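Local coordinates for 33 kDa chaperonin (Thermotoga maritima, PDB 1VQ0), which probably acts as a redox-regulated molecular chaperone that keeps thermally unfolding and oxidatively damaged proteins from aggregating irreversibly, at residues N40-S45 / W277-Y282; T94-V99 / Y241-N246; D115-I120 / S145-E150; G123-V128 / S139-V144. All coordinates share one frame; numbering follows the deposited sequence.

How the interactions relate
Interactions 1 and 2 touch each other and meet at one zinc ion, to which 277-282 supplies one cysteine and 241-246 two. Interaction 2 is buried, continuing the central sheet with a parallel backbone bond and an arginine directed at zinc-bound sulfur; interaction 1 lies at the surface, where a helix end meets a zinc loop through amide, imidazole and water. Interactions 3 and 4 touch through Ile120 and Leu143 and are joined in sequence: helix 116-120 leads into strand 123-130, and strand 137-142 into helix 149-160. Interaction 3 is partly buried apolar packing against a glycine turn, whereas interaction 4 is a regular antiparallel ladder at the subunit interface.

Interaction 1: residues N40-S45 / W277-Y282; sequences NRHALS and WCNTRY. With ZN (zinc ion), chain C.
Trp277 meets His42 through its carbonyl: His42 NE2 approaches Trp277 O at 3.1 Å, near the plane of the imidazole and at its edge, but the bond is bent to 126° and weak. The stronger acceptor for this N-H is Gly97 O on the adjoining strand. Cys278 faces Arg41 with its backbone, Arg41 CB lying 3.5 Å from Cys278 O while the extended arginine chain runs on past that oxygen. A water accepts weakly from Arg41 NH1 and donates to Cys278 O. On the sulfur side Cys278 SG binds the zinc ion at 2.4 Å and receives a weak bond from Thr280 N.

Asn279 makes the main direct link. With a left-handed backbone (phi 61°) and CG anti to its backbone N (chi1 -160°), it sends ND2 to Arg41 O at 2.7 Å, close to its own amide plane. Its CB rests 3.8 Å from His42 ND1, and amide and imidazole pass each other in opposite directions, their planes nearly parallel. Thr280 joins through a second water, held by Thr280 OG1 at 2.6 Å and by Arg41 NH1 at 3.0 Å; Arg41 NE is committed to a salt bridge with Glu37.

The acceptor Arg41 O belongs to the end of helix 32-42, which a Schellman motif closes at Ala43. A zinc-loop side chain thus serves a carbonyl of the helix terminus. The contact is largely polar and partly water-bridged, with Arg41 methylenes along Cys278, consistent with a surface junction between helix 32-42 and a zinc site whose cysteines are predicted to be redox-active.

Interaction 2: residues T94-V99 / Y241-N246; sequences TVRGYV and YKCDCN. With ZN (zinc ion), chain C.
Arg96 reaches across residues 241-243 to the zinc site. Its CB sits 3.4 Å from Lys242 O, and the neighbouring CA lies over the face of the Tyr241 ring, a CH-pi contact 4.0 Å from the centroid. CG starts between the backbone N and the carbonyl carbon (chi1 57°), after which the chain runs extended to NE; CG and CD both skirt Lys242 O, and CD passes Cys243 CA. At the tip NH1 has two weak bonds, to Cys243 SG at 3.3 Å, in the guanidinium plane, and to Asp244 OD1 at 3.0 Å, part of a salt bridge whose carboxylate stands almost perpendicular to the guanidinium. NH2 binds Gln88, and the indole of Trp277 makes a cation-pi contact with the arginine.

On the backbone, Val95 and Tyr241 form a parallel bridge, and Lys242 N donates to Val95 O at 2.8 Å. Gly97 N donates to Tyr241 OH at 3.2 Å; that hydroxyl also bonds Trp277 O. A water spans Thr94 OG1 and Lys242 O.

Cys243 SG and Cys245 SG bind the zinc ion at 2.3 and 2.4 Å, with Cys275 and Cys278 completing the site. Arg96 is therefore a second-shell residue, tying sheet to zinc loop. Its positive charge may modestly polarise the metal-bound sulfur, while Asp244, also paired with Arg71, may partly offset that charge.

Interaction 3: residues D115-I120 / S145-E150; sequences DVAGAI and SGEIAE
Gly146 sits against the short helix 116-120, its carbonyl O met by three C-H groups of the helix: Val116 CG1, Ala117 CA and Ile120 CD1, each at 3.4 Å. Val116 places CG1 there by holding it opposite its backbone N (chi1 173°), which also brings the methyl to 4.0 Å from Ile148 CD1. Ile120 extends its longer branch (chi2 168°), so that CD1 reaches both the Gly146 carbonyl and Ile148 CG1. Both aliphatic pairs cross at about a right angle.

On the other flank, Ala117 CB lies 3.5 Å from Ser145 O and equally close to Glu147 OE2. Glu147 starts away from the helix, but a bend at chi2 (-65°) folds its carboxylate back toward it, and OE1 is salt-bridged to Arg54. Gly146 takes a positive phi, a conformation that suits glycine, and its bare CA lets the turn lie close against Ala117.

Asp115 N-caps helix 116-120 with a weak bond to Gly118 N, and Ile148 is at the N-cap position of helix 149-160. Asp151 accepts from the amides of Ser145, Gly146 and Ile148. Between the segments there is then only van der Waals packing plus the CA-H...O contact at Ala117: three amides of the turn are taken by Asp151 of the helix that follows, while methyl groups, together with Ile76 of strand 71-78, form the apolar side.

Interaction 4: residues G123-V128 / S139-V144; sequences GVLRVV and SQVPLV
Arg126 and Gln140, cross-strand neighbours at a non-hydrogen-bonded pair, run side by side on one face of the sheet. Arg126 NH1 donates to Gln140 OE1 at 3.1 Å; the acceptor lies in the guanidinium plane, yet the donor stands well above the amide carbonyl plane, missing its lone pairs. Arg126 NH2 is salt-bridged to Glu77 and Asp75; Gln140 serves the other terminal nitrogen, NH1. The other end of the amide, NE2, rests on Val124 CG1 at 3.6 Å, a stance reached with the Gln140 chain extended as far as its amide (chi1 -177°).

The backbone is satisfied in a regular antiparallel pattern. Leu125 and Val141 exchange both bonds, Leu125 N to Val141 O at 2.8 Å and Val141 N to Leu125 O at 2.9 Å, both nearly straight. Val127 and Ser139 repeat the double exchange. Past the Leu125/Val141 pair, Pro142, which has no amide hydrogen, falls opposite Val124 in a non-hydrogen-bonded pair where strand 123-130 asks for none, and Leu143 N closes the ladder on Gly123 O at 3.1 Å. Leu143 then turns its methyls over Gly123 and onto Leu125, with CD2 3.9 Å from Leu125 CB. Ser139 OG finds its partner in Ser159.

The pair forms a beta hairpin at the edge of this chain's large sheet. Strand 71-78 flanks 123-130, helix 149-160 packs on the face bearing Leu125 and Ser139, and Ser139 and Gln140 pair antiparallel with a strand of the second subunit, carrying the sheet across the interface.

Interaction 1: residues N40-S45 / W277-Y282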
# COMPACT_ATOMS: atom_id res chain seq x y z
N ASN A 40 -9.31 29.15 -4.80
CA ASN A 40 -10.61 29.77 -4.67
C ASN A 40 -11.75 28.83 -4.27
O ASN A 40 -12.56 29.18 -3.43
CB ASN A 40 -10.97 30.55 -5.94
CG ASN A 40 -9.95 31.64 -6.25
OD1 ASN A 40 -9.44 32.28 -5.34
ND2 ASN A 40 -9.61 31.80 -7.52
N ARG A 41 -11.82 27.65 -4.86
CA ARG A 41 -12.89 26.69 -4.51
C ARG A 41 -12.86 26.35 -3.02
O ARG A 41 -13.86 26.43 -2.31
CB ARG A 41 -12.77 25.43 -5.37
CG ARG A 41 -13.27 25.64 -6.80
CD ARG A 41 -13.21 24.37 -7.64
NE ARG A 41 -13.87 24.48 -8.94
CZ ARG A 41 -15.19 24.52 -9.15
NH1 ARG A 41 -16.06 24.47 -8.14
NH2 ARG A 41 -15.63 24.63 -10.38
N HIS A 42 -11.66 26.06 -2.54
CA HIS A 42 -11.42 25.66 -1.15
C HIS A 42 -11.09 26.80 -0.21
O HIS A 42 -10.90 26.54 0.95
CB HIS A 42 -10.24 24.69 -1.11
CG HIS A 42 -10.54 23.36 -1.73
ND1 HIS A 42 -11.53 22.52 -1.26
CD2 HIS A 42 -9.92 22.70 -2.74
CE1 HIS A 42 -11.50 21.40 -1.96
NE2 HIS A 42 -10.54 21.48 -2.87
N ALA A 43 -10.99 28.02 -0.71
CA ALA A 43 -10.62 29.18 0.10
C ALA A 43 -9.36 28.87 0.91
O ALA A 43 -9.32 29.08 2.14
CB ALA A 43 -11.81 29.62 1.01
N LEU A 44 -8.34 28.39 0.20
CA LEU A 44 -7.07 27.99 0.80
C LEU A 44 -6.30 29.18 1.35
O LEU A 44 -6.25 30.23 0.75
CB LEU A 44 -6.17 27.25 -0.22
CG LEU A 44 -6.72 25.96 -0.86
CD1 LEU A 44 -5.73 25.42 -1.78
CD2 LEU A 44 -7.11 24.89 0.17
N SER A 45 -5.65 28.98 2.48
CA SER A 45 -4.66 29.90 2.99
C SER A 45 -3.47 29.90 2.06
O SER A 45 -3.34 29.02 1.17
CB SER A 45 -4.23 29.42 4.38
OG SER A 45 -3.48 28.19 4.28
N TRP A 277 -13.79 17.26 -2.73
CA TRP A 277 -12.83 17.51 -3.82
C TRP A 277 -12.87 18.92 -4.43
O TRP A 277 -11.83 19.50 -4.83
CB TRP A 277 -12.98 16.51 -4.92
CG TRP A 277 -12.68 15.06 -4.60
CD1 TRP A 277 -13.60 14.11 -4.39
CD2 TRP A 277 -11.39 14.39 -4.54
NE1 TRP A 277 -13.00 12.91 -4.14
CE2 TRP A 277 -11.65 13.03 -4.28
CE3 TRP A 277 -10.06 14.79 -4.66
CZ2 TRP A 277 -10.64 12.07 -4.14
CZ3 TRP A 277 -9.05 13.84 -4.56
CH2 TRP A 277 -9.34 12.49 -4.27
N CYS A 278 -14.06 19.49 -4.52
CA CYS A 278 -14.20 20.79 -5.16
C CYS A 278 -14.99 21.80 -4.29
O CYS A 278 -15.18 22.95 -4.69
CB CYS A 278 -14.84 20.64 -6.54
SG CYS A 278 -16.58 20.26 -6.43
N ASN A 279 -15.41 21.38 -3.09
CA ASN A 279 -16.10 22.25 -2.16
C ASN A 279 -17.44 22.80 -2.72
O ASN A 279 -17.92 23.82 -2.30
CB ASN A 279 -15.20 23.43 -1.76
CG ASN A 279 -15.63 24.09 -0.45
OD1 ASN A 279 -16.33 23.49 0.34
ND2 ASN A 279 -15.19 25.30 -0.23
N THR A 280 -18.02 22.11 -3.69
CA THR A 280 -19.40 22.36 -4.06
C THR A 280 -20.35 21.83 -2.98
O THR A 280 -20.23 20.67 -2.53
CB THR A 280 -19.73 21.72 -5.38
OG1 THR A 280 -18.86 22.25 -6.38
CG2 THR A 280 -21.17 22.12 -5.85
N ARG A 281 -21.26 22.71 -2.59
CA ARG A 281 -22.32 22.48 -1.61
C ARG A 281 -23.66 22.20 -2.29
O ARG A 281 -24.04 22.86 -3.24
CB ARG A 281 -22.49 23.72 -0.73
CG ARG A 281 -23.49 23.56 0.44
CD ARG A 281 -23.63 24.86 1.33
NE ARG A 281 -22.32 25.38 1.69
CZ ARG A 281 -21.56 24.92 2.71
NH1 ARG A 281 -22.01 23.99 3.54
NH2 ARG A 281 -20.35 25.43 2.91
N TYR A 282 -24.36 21.22 -1.74
CA TYR A 282 -25.62 20.75 -2.22
C TYR A 282 -26.61 20.85 -1.05
O TYR A 282 -26.42 20.20 -0.02
CB TYR A 282 -25.47 19.28 -2.67
CG TYR A 282 -24.59 19.11 -3.88
CD1 TYR A 282 -23.22 18.94 -3.76
CD2 TYR A 282 -25.12 19.14 -5.15
CE1 TYR A 282 -22.43 18.77 -4.88
CE2 TYR A 282 -24.34 19.00 -6.26
CZ TYR A 282 -23.00 18.82 -6.14
OH TYR A 282 -22.24 18.68 -7.26
ZN ZN C . -16.95 17.89 -6.45
O HOH W 1 -19.05 24.28 -8.03
O HOH W 2 -16.56 25.20 -5.21

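Interaction 2: residues T94-V99 / Y241-N246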
# COMPACT_ATOMS: atom_id res chain seq x y z
N THR A 94 -7.05 15.71 -16.25
CA THR A 94 -7.65 16.56 -15.24
C THR A 94 -7.11 16.26 -13.84
O THR A 94 -6.51 15.23 -13.60
CB THR A 94 -9.21 16.49 -15.24
OG1 THR A 94 -9.65 15.23 -14.70
CG2 THR A 94 -9.78 16.58 -16.66
N VAL A 95 -7.33 17.20 -12.93
CA VAL A 95 -6.94 17.03 -11.55
C VAL A 95 -8.03 17.52 -10.58
O VAL A 95 -8.88 18.30 -10.92
CB VAL A 95 -5.61 17.72 -11.17
CG1 VAL A 95 -4.48 17.18 -11.97
CG2 VAL A 95 -5.68 19.24 -11.36
N ARG A 96 -7.93 17.03 -9.36
CA ARG A 96 -8.68 17.59 -8.26
C ARG A 96 -7.96 17.19 -6.99
O ARG A 96 -7.10 16.32 -7.00
CB ARG A 96 -10.13 17.09 -8.27
CG ARG A 96 -10.27 15.55 -8.23
CD ARG A 96 -11.73 15.11 -8.13
NE ARG A 96 -11.84 13.68 -7.98
CZ ARG A 96 -12.95 12.99 -7.84
NH1 ARG A 96 -14.13 13.61 -7.74
NH2 ARG A 96 -12.87 11.66 -7.73
N GLY A 97 -8.32 17.81 -5.89
CA GLY A 97 -7.54 17.72 -4.67
C GLY A 97 -8.11 18.50 -3.50
O GLY A 97 -9.03 19.29 -3.67
N TYR A 98 -7.58 18.24 -2.31
CA TYR A 98 -8.05 18.86 -1.06
C TYR A 98 -7.01 18.62 0.06
O TYR A 98 -6.14 17.74 -0.05
CB TYR A 98 -9.42 18.33 -0.66
CG TYR A 98 -9.48 16.84 -0.25
CD1 TYR A 98 -9.73 15.85 -1.18
CD2 TYR A 98 -9.34 16.44 1.09
CE1 TYR A 98 -9.79 14.48 -0.82
CE2 TYR A 98 -9.40 15.08 1.48
CZ TYR A 98 -9.61 14.11 0.50
OH TYR A 98 -9.72 12.77 0.84
N VAL A 99 -7.12 19.42 1.13
CA VAL A 99 -6.31 19.24 2.32
C VAL A 99 -7.25 19.15 3.48
O VAL A 99 -8.37 19.65 3.40
CB VAL A 99 -5.31 20.36 2.58
CG1 VAL A 99 -4.33 20.49 1.47
CG2 VAL A 99 -6.01 21.71 2.81
N TYR A 241 -8.76 21.60 -13.77
CA TYR A 241 -9.38 21.19 -12.53
C TYR A 241 -10.73 20.59 -12.91
O TYR A 241 -11.53 21.22 -13.62
CB TYR A 241 -9.54 22.37 -11.54
CG TYR A 241 -9.66 21.93 -10.11
CD1 TYR A 241 -10.87 21.55 -9.60
CD2 TYR A 241 -8.54 21.81 -9.32
CE1 TYR A 241 -10.98 21.09 -8.30
CE2 TYR A 241 -8.61 21.35 -8.03
CZ TYR A 241 -9.84 21.00 -7.52
OH TYR A 241 -9.94 20.54 -6.23
N LYS A 242 -11.01 19.38 -12.44
CA LYS A 242 -12.32 18.80 -12.69
C LYS A 242 -12.72 17.78 -11.63
O LYS A 242 -11.92 16.99 -11.20
CB LYS A 242 -12.37 18.15 -14.08
CG LYS A 242 -13.77 18.19 -14.67
CD LYS A 242 -13.88 17.32 -15.92
CE LYS A 242 -15.34 16.92 -16.17
NZ LYS A 242 -15.60 16.88 -17.62
N CYS A 243 -14.00 17.84 -11.25
CA CYS A 243 -14.65 16.91 -10.34
C CYS A 243 -15.86 16.26 -11.06
O CYS A 243 -16.32 16.77 -12.03
CB CYS A 243 -15.11 17.66 -9.11
SG CYS A 243 -15.54 16.58 -7.75
N ASP A 244 -16.31 15.10 -10.58
CA ASP A 244 -17.41 14.35 -11.14
C ASP A 244 -18.61 14.38 -10.18
O ASP A 244 -19.57 13.67 -10.38
CB ASP A 244 -17.01 12.87 -11.44
CG ASP A 244 -16.73 12.06 -10.17
OD1 ASP A 244 -16.64 12.66 -9.11
OD2 ASP A 244 -16.58 10.82 -10.12
N CYS A 245 -18.55 15.16 -9.12
CA CYS A 245 -19.74 15.27 -8.29
C CYS A 245 -20.88 15.96 -9.06
O CYS A 245 -20.67 16.68 -10.04
CB CYS A 245 -19.46 16.02 -7.01
SG CYS A 245 -19.18 17.80 -7.22
N ASN A 246 -22.09 15.67 -8.62
CA ASN A 246 -23.30 16.27 -9.12
C ASN A 246 -24.38 16.02 -8.07
O ASN A 246 -24.14 15.36 -7.04
CB ASN A 246 -23.71 15.72 -10.48
CG ASN A 246 -24.04 14.24 -10.46
OD1 ASN A 246 -24.66 13.74 -9.53
ND2 ASN A 246 -23.63 13.54 -11.49
ZN ZN C . -16.95 17.89 -6.45
O HOH W 3 -9.73 15.26 -11.93

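Interaction 3: residues D115-I120 / S145-E150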
# COMPACT_ATOMS: atom_id res chain seq x y z
N ASP A 115 6.46 26.74 4.86
CA ASP A 115 6.93 25.55 5.57
C ASP A 115 6.06 24.36 5.28
O ASP A 115 5.31 23.86 6.12
CB ASP A 115 6.99 25.81 7.07
CG ASP A 115 7.71 24.74 7.81
OD1 ASP A 115 8.38 23.88 7.15
OD2 ASP A 115 7.66 24.69 9.04
N VAL A 116 6.19 23.89 4.04
CA VAL A 116 5.47 22.70 3.58
C VAL A 116 5.78 21.49 4.46
O VAL A 116 4.86 20.81 4.95
CB VAL A 116 5.77 22.46 2.09
CG1 VAL A 116 5.18 21.15 1.59
CG2 VAL A 116 5.24 23.64 1.27
N ALA A 117 7.07 21.24 4.73
CA ALA A 117 7.51 20.11 5.54
C ALA A 117 6.89 20.19 6.95
O ALA A 117 6.38 19.21 7.49
CB ALA A 117 9.06 20.06 5.60
N GLY A 118 6.91 21.37 7.53
CA GLY A 118 6.31 21.60 8.85
C GLY A 118 4.80 21.40 8.78
O GLY A 118 4.19 20.84 9.67
N ALA A 119 4.17 21.85 7.70
CA ALA A 119 2.71 21.68 7.61
C ALA A 119 2.35 20.20 7.63
O ALA A 119 1.37 19.80 8.22
CB ALA A 119 2.18 22.32 6.37
N ILE A 120 3.14 19.37 6.93
CA ILE A 120 2.85 17.93 6.82
C ILE A 120 3.31 17.14 8.04
O ILE A 120 2.64 16.21 8.52
CB ILE A 120 3.47 17.39 5.52
CG1 ILE A 120 2.72 17.96 4.32
CG2 ILE A 120 3.52 15.81 5.54
CD1 ILE A 120 3.42 17.73 3.00
N SER A 145 11.26 13.79 3.11
CA SER A 145 11.50 15.19 3.55
C SER A 145 10.23 15.97 3.79
O SER A 145 10.28 16.95 4.50
CB SER A 145 12.29 15.97 2.50
OG SER A 145 11.56 16.19 1.31
N GLY A 146 9.12 15.59 3.18
CA GLY A 146 7.86 16.35 3.39
C GLY A 146 7.70 17.61 2.54
O GLY A 146 6.77 18.35 2.77
N GLU A 147 8.60 17.81 1.56
CA GLU A 147 8.54 18.84 0.56
C GLU A 147 7.72 18.41 -0.64
O GLU A 147 7.55 19.20 -1.56
CB GLU A 147 9.97 19.11 0.01
CG GLU A 147 10.99 19.58 1.03
CD GLU A 147 10.66 20.93 1.61
OE1 GLU A 147 10.11 21.76 0.86
OE2 GLU A 147 10.93 21.15 2.80
N ILE A 148 7.31 17.14 -0.70
CA ILE A 148 6.47 16.55 -1.78
C ILE A 148 7.26 16.07 -3.03
O ILE A 148 7.16 14.91 -3.40
CB ILE A 148 5.20 17.47 -2.13
CG1 ILE A 148 4.41 17.69 -0.83
CG2 ILE A 148 4.22 16.77 -3.16
CD1 ILE A 148 3.26 18.63 -0.93
N ALA A 149 8.03 16.95 -3.67
CA ALA A 149 8.79 16.58 -4.87
C ALA A 149 9.58 15.33 -4.56
O ALA A 149 9.39 14.27 -5.18
CB ALA A 149 9.73 17.72 -5.38
N GLU A 150 10.42 15.46 -3.56
CA GLU A 150 11.40 14.39 -3.24
C GLU A 150 10.74 13.11 -2.72
O GLU A 150 11.25 12.03 -2.93
CB GLU A 150 12.43 14.87 -2.21
CG GLU A 150 13.66 14.00 -2.21
CD GLU A 150 14.69 14.38 -1.16
OE1 GLU A 150 14.41 15.36 -0.43
OE2 GLU A 150 15.73 13.66 -1.07

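Interaction 4: residues G123-V128 / S139-V144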
# COMPACT_ATOMS: atom_id res chain seq x y z
N GLY A 123 5.15 11.49 8.70
CA GLY A 123 4.13 10.69 8.10
C GLY A 123 4.54 9.93 6.85
O GLY A 123 5.70 9.57 6.69
N VAL A 124 3.56 9.67 6.00
CA VAL A 124 3.69 8.69 4.92
C VAL A 124 3.11 9.26 3.60
O VAL A 124 2.30 10.18 3.57
CB VAL A 124 2.93 7.32 5.26
CG1 VAL A 124 3.37 6.79 6.51
CG2 VAL A 124 1.41 7.46 5.28
N LEU A 125 3.56 8.66 2.50
CA LEU A 125 3.01 8.95 1.20
C LEU A 125 2.45 7.67 0.57
O LEU A 125 3.10 6.66 0.57
CB LEU A 125 4.09 9.58 0.34
CG LEU A 125 3.78 9.90 -1.13
CD1 LEU A 125 4.84 10.89 -1.66
CD2 LEU A 125 3.82 8.68 -1.95
N ARG A 126 1.21 7.77 0.11
CA ARG A 126 0.45 6.74 -0.60
C ARG A 126 0.17 7.15 -2.03
O ARG A 126 -0.13 8.30 -2.28
CB ARG A 126 -0.91 6.48 0.09
CG ARG A 126 -0.78 5.66 1.26
CD ARG A 126 -2.04 5.21 1.96
NE ARG A 126 -2.64 6.34 2.59
CZ ARG A 126 -2.50 6.71 3.84
NH1 ARG A 126 -1.80 6.03 4.69
NH2 ARG A 126 -3.15 7.78 4.24
N VAL A 127 0.28 6.19 -2.94
CA VAL A 127 -0.19 6.31 -4.32
C VAL A 127 -1.18 5.19 -4.61
O VAL A 127 -0.87 3.99 -4.47
CB VAL A 127 0.95 6.37 -5.31
CG1 VAL A 127 0.44 6.35 -6.79
CG2 VAL A 127 1.78 7.63 -5.01
N VAL A 128 -2.39 5.63 -4.96
CA VAL A 128 -3.53 4.76 -5.36
C VAL A 128 -3.66 4.79 -6.87
O VAL A 128 -3.76 5.85 -7.47
CB VAL A 128 -4.82 5.23 -4.73
CG1 VAL A 128 -5.94 4.30 -4.96
CG2 VAL A 128 -4.60 5.39 -3.22
N SER A 139 0.23 1.77 -2.82
CA SER A 139 1.58 1.63 -2.39
C SER A 139 1.88 2.76 -1.43
O SER A 139 1.59 3.88 -1.73
CB SER A 139 2.50 1.53 -3.62
OG SER A 139 3.87 1.59 -3.25
N GLN A 140 2.43 2.42 -0.26
CA GLN A 140 2.76 3.35 0.83
C GLN A 140 4.24 3.32 1.21
O GLN A 140 4.83 2.28 1.39
CB GLN A 140 1.90 3.09 2.06
CG GLN A 140 2.16 4.09 3.19
CD GLN A 140 1.42 3.77 4.48
OE1 GLN A 140 0.20 3.66 4.44
NE2 GLN A 140 2.15 3.57 5.61
N VAL A 141 4.83 4.50 1.29
CA VAL A 141 6.23 4.65 1.66
C VAL A 141 6.35 5.73 2.74
O VAL A 141 5.52 6.63 2.78
CB VAL A 141 7.13 4.96 0.41
CG1 VAL A 141 7.09 3.83 -0.60
CG2 VAL A 141 6.81 6.30 -0.21
N PRO A 142 7.38 5.68 3.58
CA PRO A 142 7.61 6.72 4.51
C PRO A 142 8.05 7.99 3.79
O PRO A 142 8.60 7.89 2.70
CB PRO A 142 8.67 6.18 5.46
CG PRO A 142 9.29 4.98 4.73
CD PRO A 142 8.41 4.66 3.61
N LEU A 143 7.72 9.15 4.37
CA LEU A 143 8.14 10.42 3.75
C LEU A 143 9.64 10.50 3.91
O LEU A 143 10.19 9.98 4.84
CB LEU A 143 7.46 11.61 4.40
CG LEU A 143 6.00 11.81 4.15
CD1 LEU A 143 5.46 12.93 5.17
CD2 LEU A 143 5.71 12.20 2.67
N VAL A 144 10.27 11.10 2.92
CA VAL A 144 11.67 11.37 2.91
C VAL A 144 12.00 12.76 3.51
O VAL A 144 13.00 12.90 4.19
CB VAL A 144 12.17 11.41 1.42
CG1 VAL A 144 13.53 12.18 1.32
CG2 VAL A 144 12.31 10.02 0.91